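Local coordinates for protein TetR transcriptional regulator (Chloroflexus aurantiacus, PDB 3QBM) that probably binds DNA as a dimeric transcriptional regulator of the TetR family and binds magnesium, at residues R9-F20 with H47-A58. Numbering follows the deposited sequence.
Sequences RERVVAQAAALF and HFESKEQLALAA
Over one face of the Arg-9 guanidinium lies the rim of the Phe-48 ring, CE1 3.6 Å from NH1 and the two planes 34° apart, while the carbonyl O of His-47 sits at the guanidinium edge. A bend at chi3 (56°) brings Arg-9 NH1 to His-47 O, a weak hydrogen bond of 3.1 Å bent to 131°. Leu-54 of the same segment covers one face of the Phe-48 ring with CD1, which also meets Ala-16 CB across the contact at 3.8 Å; from across, Val-13 CG2 reaches Phe-48 CZ at 3.4 Å. The Phe-20 ring meets the methyl of Ala-58 in plane at its edge, CD2 to CB 3.7 Å; Lys-51 CE passes another part of that edge before NZ bonds to the carbonyls of Tyr-25 and Thr-28. Ala-58 is a knob among Val-13, Ala-16, Ala-17 and Phe-20, and the small alanines let segments 9-20 and 51-58 approach to 8.6 Å between axes, nearly at right angles. With Arg-9 replaced by an alanine, the His-47 carbonyl would probably lose this donor and Phe-48 CE1 its guanidinium cover. Mostly apolar, the contact joins the first helix of the TetR DNA-binding domain to the predicted helix-turn-helix end and the following helix, chiefly through hydrophobic burial.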
loop_
_atom_site.group_PDB
_atom_site.type_symbol
_atom_site.label_atom_id
_atom_site.label_comp_id
_atom_site.label_asym_id
_atom_site.label_seq_id
_atom_site.Cartn_x
_atom_site.Cartn_y
_atom_site.Cartn_z
ATOM N N ARG A 9 23.501 14.394 13.912
ATOM C CA ARG A 9 22.349 13.466 14.072
ATOM C C ARG A 9 21.274 13.753 13.047
ATOM O O ARG A 9 20.814 12.840 12.376
ATOM C CB ARG A 9 21.700 13.560 15.463
ATOM C CG ARG A 9 22.268 12.646 16.534
ATOM C CD ARG A 9 21.538 12.820 17.885
ATOM N NE ARG A 9 20.088 12.604 17.753
ATOM C CZ ARG A 9 19.420 11.502 18.108
ATOM N NH1 ARG A 9 20.040 10.459 18.667
ATOM N NH2 ARG A 9 18.101 11.449 17.910
ATOM N N GLU A 10 20.856 15.014 12.945
ATOM C CA GLU A 10 19.859 15.437 11.940
ATOM C C GLU A 10 20.213 14.974 10.521
ATOM O O GLU A 10 19.358 14.450 9.799
ATOM C CB GLU A 10 19.675 16.964 11.934
ATOM C CG GLU A 10 18.888 17.474 13.132
ATOM C CD GLU A 10 18.964 18.990 13.340
ATOM O OE1 GLU A 10 19.849 19.672 12.755
ATOM O OE2 GLU A 10 18.127 19.491 14.128
ATOM N N ARG A 11 21.456 15.196 10.121
ATOM C CA ARG A 11 21.938 14.766 8.807
ATOM C C ARG A 11 21.887 13.254 8.631
ATOM O O ARG A 11 21.477 12.757 7.589
ATOM C CB ARG A 11 23.385 15.218 8.580
ATOM C CG ARG A 11 23.636 16.721 8.489
ATOM C CD ARG A 11 25.154 16.978 8.457
ATOM N NE ARG A 11 25.527 18.235 7.793
ATOM C CZ ARG A 11 25.635 19.427 8.387
ATOM N NH1 ARG A 11 25.428 19.577 9.698
ATOM N NH2 ARG A 11 25.965 20.488 7.653
ATOM N N VAL A 12 22.325 12.506 9.631
ATOM C CA VAL A 12 22.308 11.058 9.501
ATOM C C VAL A 12 20.871 10.559 9.372
ATOM O O VAL A 12 20.577 9.784 8.485
ATOM C CB VAL A 12 23.032 10.358 10.669
ATOM C CG1 VAL A 12 22.930 8.848 10.518
ATOM C CG2 VAL A 12 24.497 10.794 10.702
ATOM N N VAL A 13 19.988 11.023 10.259
ATOM C CA VAL A 13 18.599 10.592 10.257
ATOM C C VAL A 13 17.959 10.889 8.906
ATOM O O VAL A 13 17.239 10.048 8.366
ATOM C CB VAL A 13 17.783 11.255 11.406
ATOM C CG1 VAL A 13 16.335 11.151 11.142
ATOM C CG2 VAL A 13 18.127 10.626 12.756
ATOM N N ALA A 14 18.229 12.067 8.347
ATOM C CA ALA A 14 17.656 12.459 7.036
ATOM C C ALA A 14 18.152 11.527 5.921
ATOM O O ALA A 14 17.384 11.068 5.085
ATOM C CB ALA A 14 17.958 13.924 6.698
ATOM N N GLN A 15 19.435 11.231 5.912
ATOM C CA GLN A 15 19.973 10.311 4.895
ATOM C C GLN A 15 19.493 8.862 5.088
ATOM O O GLN A 15 19.225 8.145 4.113
ATOM C CB GLN A 15 21.496 10.343 4.907
ATOM C CG GLN A 15 22.093 11.730 4.595
ATOM C CD GLN A 15 21.764 12.213 3.196
ATOM O OE1 GLN A 15 21.621 11.423 2.257
ATOM N NE2 GLN A 15 21.637 13.527 3.055
ATOM N N ALA A 16 19.419 8.421 6.344
ATOM C CA ALA A 16 18.932 7.057 6.634
ATOM C C ALA A 16 17.502 6.931 6.119
ATOM O O ALA A 16 17.160 5.951 5.455
ATOM C CB ALA A 16 18.974 6.765 8.107
ATOM N N ALA A 17 16.688 7.947 6.395
ATOM C CA ALA A 17 15.276 7.930 5.975
ATOM C C ALA A 17 15.126 7.716 4.489
ATOM O O ALA A 17 14.293 6.911 4.052
ATOM C CB ALA A 17 14.516 9.224 6.406
ATOM N N ALA A 18 15.931 8.413 3.698
ATOM C CA ALA A 18 15.831 8.298 2.237
ATOM C C ALA A 18 16.216 6.913 1.782
ATOM O O ALA A 18 15.553 6.336 0.923
ATOM C CB ALA A 18 16.684 9.362 1.533
ATOM N N LEU A 19 17.266 6.326 2.378
ATOM C CA LEU A 19 17.650 4.989 1.991
ATOM C C LEU A 19 16.589 3.951 2.401
ATOM O O LEU A 19 16.294 3.019 1.646
ATOM C CB LEU A 19 18.998 4.600 2.620
ATOM C CG LEU A 19 20.228 5.333 2.053
ATOM C CD1 LEU A 19 21.461 5.183 2.975
ATOM C CD2 LEU A 19 20.551 4.808 0.665
ATOM N N PHE A 20 16.076 4.073 3.627
ATOM C CA PHE A 20 15.103 3.101 4.129
ATOM C C PHE A 20 13.813 3.171 3.292
ATOM O O PHE A 20 13.121 2.178 3.116
ATOM C CB PHE A 20 14.706 3.377 5.583
ATOM C CG PHE A 20 15.775 3.147 6.595
ATOM C CD1 PHE A 20 16.536 1.997 6.598
ATOM C CD2 PHE A 20 15.941 4.045 7.648
ATOM C CE1 PHE A 20 17.477 1.779 7.573
ATOM C CE2 PHE A 20 16.873 3.815 8.625
ATOM C CZ PHE A 20 17.641 2.705 8.591
ATOM N N HIS A 47 26.213 8.545 17.765
ATOM C CA HIS A 47 24.934 9.263 17.899
ATOM C C HIS A 47 23.715 8.383 18.090
ATOM O O HIS A 47 22.692 8.864 18.575
ATOM C CB HIS A 47 24.742 10.184 16.697
ATOM C CG HIS A 47 25.804 11.229 16.608
ATOM N ND1 HIS A 47 25.886 12.281 17.501
ATOM C CD2 HIS A 47 26.886 11.336 15.801
ATOM C CE1 HIS A 47 26.957 13.005 17.227
ATOM N NE2 HIS A 47 27.586 12.449 16.205
ATOM N N PHE A 48 23.817 7.106 17.695
ATOM C CA PHE A 48 22.698 6.157 17.804
ATOM C C PHE A 48 23.246 4.906 18.429
ATOM O O PHE A 48 24.377 4.514 18.171
ATOM C CB PHE A 48 22.073 5.866 16.433
ATOM C CG PHE A 48 21.587 7.103 15.742
ATOM C CD1 PHE A 48 20.347 7.630 16.047
ATOM C CD2 PHE A 48 22.406 7.795 14.872
ATOM C CE1 PHE A 48 19.911 8.801 15.467
ATOM C CE2 PHE A 48 21.981 8.967 14.285
ATOM C CZ PHE A 48 20.719 9.470 14.572
ATOM N N GLU A 49 22.466 4.301 19.295
ATOM C CA GLU A 49 22.937 3.134 19.960
ATOM C C GLU A 49 22.902 1.901 19.072
ATOM O O GLU A 49 23.645 0.961 19.298
ATOM C CB GLU A 49 22.187 2.941 21.264
ATOM C CG GLU A 49 22.897 3.727 22.390
ATOM C CD GLU A 49 22.097 3.793 23.676
ATOM O OE1 GLU A 49 20.879 3.467 23.638
ATOM O OE2 GLU A 49 22.691 4.186 24.714
ATOM N N SER A 50 22.059 1.928 18.046
ATOM C CA SER A 50 21.889 0.769 17.183
ATOM C C SER A 50 21.222 1.176 15.875
ATOM O O SER A 50 20.685 2.267 15.746
ATOM C CB SER A 50 21.009 -0.272 17.879
ATOM O OG SER A 50 19.672 0.203 17.971
ATOM N N LYS A 51 21.238 0.259 14.922
ATOM C CA LYS A 51 20.502 0.444 13.668
ATOM C C LYS A 51 18.996 0.605 13.935
ATOM O O LYS A 51 18.302 1.401 13.259
ATOM C CB LYS A 51 20.744 -0.762 12.745
ATOM C CG LYS A 51 20.248 -0.520 11.339
ATOM C CD LYS A 51 20.311 -1.724 10.496
ATOM C CE LYS A 51 19.503 -1.506 9.210
ATOM N NZ LYS A 51 19.430 -2.765 8.478
ATOM N N GLU A 52 18.500 -0.113 14.945
ATOM C CA GLU A 52 17.080 -0.058 15.316
ATOM C C GLU A 52 16.678 1.344 15.783
ATOM O O GLU A 52 15.682 1.887 15.312
ATOM C CB GLU A 52 16.734 -1.104 16.387
ATOM C CG GLU A 52 16.753 -2.598 15.906
ATOM C CD GLU A 52 18.136 -3.141 15.493
ATOM O OE1 GLU A 52 19.178 -2.735 16.052
ATOM O OE2 GLU A 52 18.180 -4.005 14.583
ATOM N N GLN A 53 17.467 1.938 16.668
ATOM C CA GLN A 53 17.174 3.270 17.178
ATOM C C GLN A 53 17.267 4.258 16.032
ATOM O O GLN A 53 16.400 5.152 15.903
ATOM C CB GLN A 53 18.127 3.655 18.327
ATOM C CG GLN A 53 17.748 4.926 19.082
ATOM C CD GLN A 53 18.850 5.374 20.039
ATOM O OE1 GLN A 53 19.932 5.753 19.605
ATOM N NE2 GLN A 53 18.577 5.338 21.341
ATOM N N LEU A 54 18.262 4.072 15.158
ATOM C CA LEU A 54 18.421 4.951 13.984
ATOM C C LEU A 54 17.185 4.845 13.089
ATOM O O LEU A 54 16.617 5.865 12.683
ATOM C CB LEU A 54 19.699 4.628 13.192
ATOM C CG LEU A 54 19.887 5.267 11.801
ATOM C CD1 LEU A 54 19.656 6.784 11.806
ATOM C CD2 LEU A 54 21.241 4.962 11.241
ATOM N N ALA A 55 16.732 3.617 12.837
ATOM C CA ALA A 55 15.537 3.402 12.032
ATOM C C ALA A 55 14.325 4.167 12.591
ATOM O O ALA A 55 13.540 4.773 11.846
ATOM C CB ALA A 55 15.249 1.895 11.952
ATOM N N LEU A 56 14.144 4.115 13.907
ATOM C CA LEU A 56 13.052 4.828 14.585
ATOM C C LEU A 56 13.177 6.321 14.440
ATOM O O LEU A 56 12.188 7.023 14.183
ATOM C CB LEU A 56 12.959 4.468 16.066
ATOM C CG LEU A 56 12.572 3.033 16.424
ATOM C CD1 LEU A 56 12.721 2.777 17.931
ATOM C CD2 LEU A 56 11.141 2.664 15.894
ATOM N N ALA A 57 14.394 6.833 14.590
ATOM C CA ALA A 57 14.610 8.264 14.437
ATOM C C ALA A 57 14.374 8.686 12.982
ATOM O O ALA A 57 13.759 9.729 12.737
ATOM C CB ALA A 57 15.989 8.631 14.895
ATOM N N ALA A 58 14.826 7.850 12.040
ATOM C CA ALA A 58 14.635 8.057 10.593
ATOM C C ALA A 58 13.153 8.073 10.233
ATOM O O ALA A 58 12.746 8.881 9.388
ATOM C CB ALA A 58 15.369 6.986 9.758
#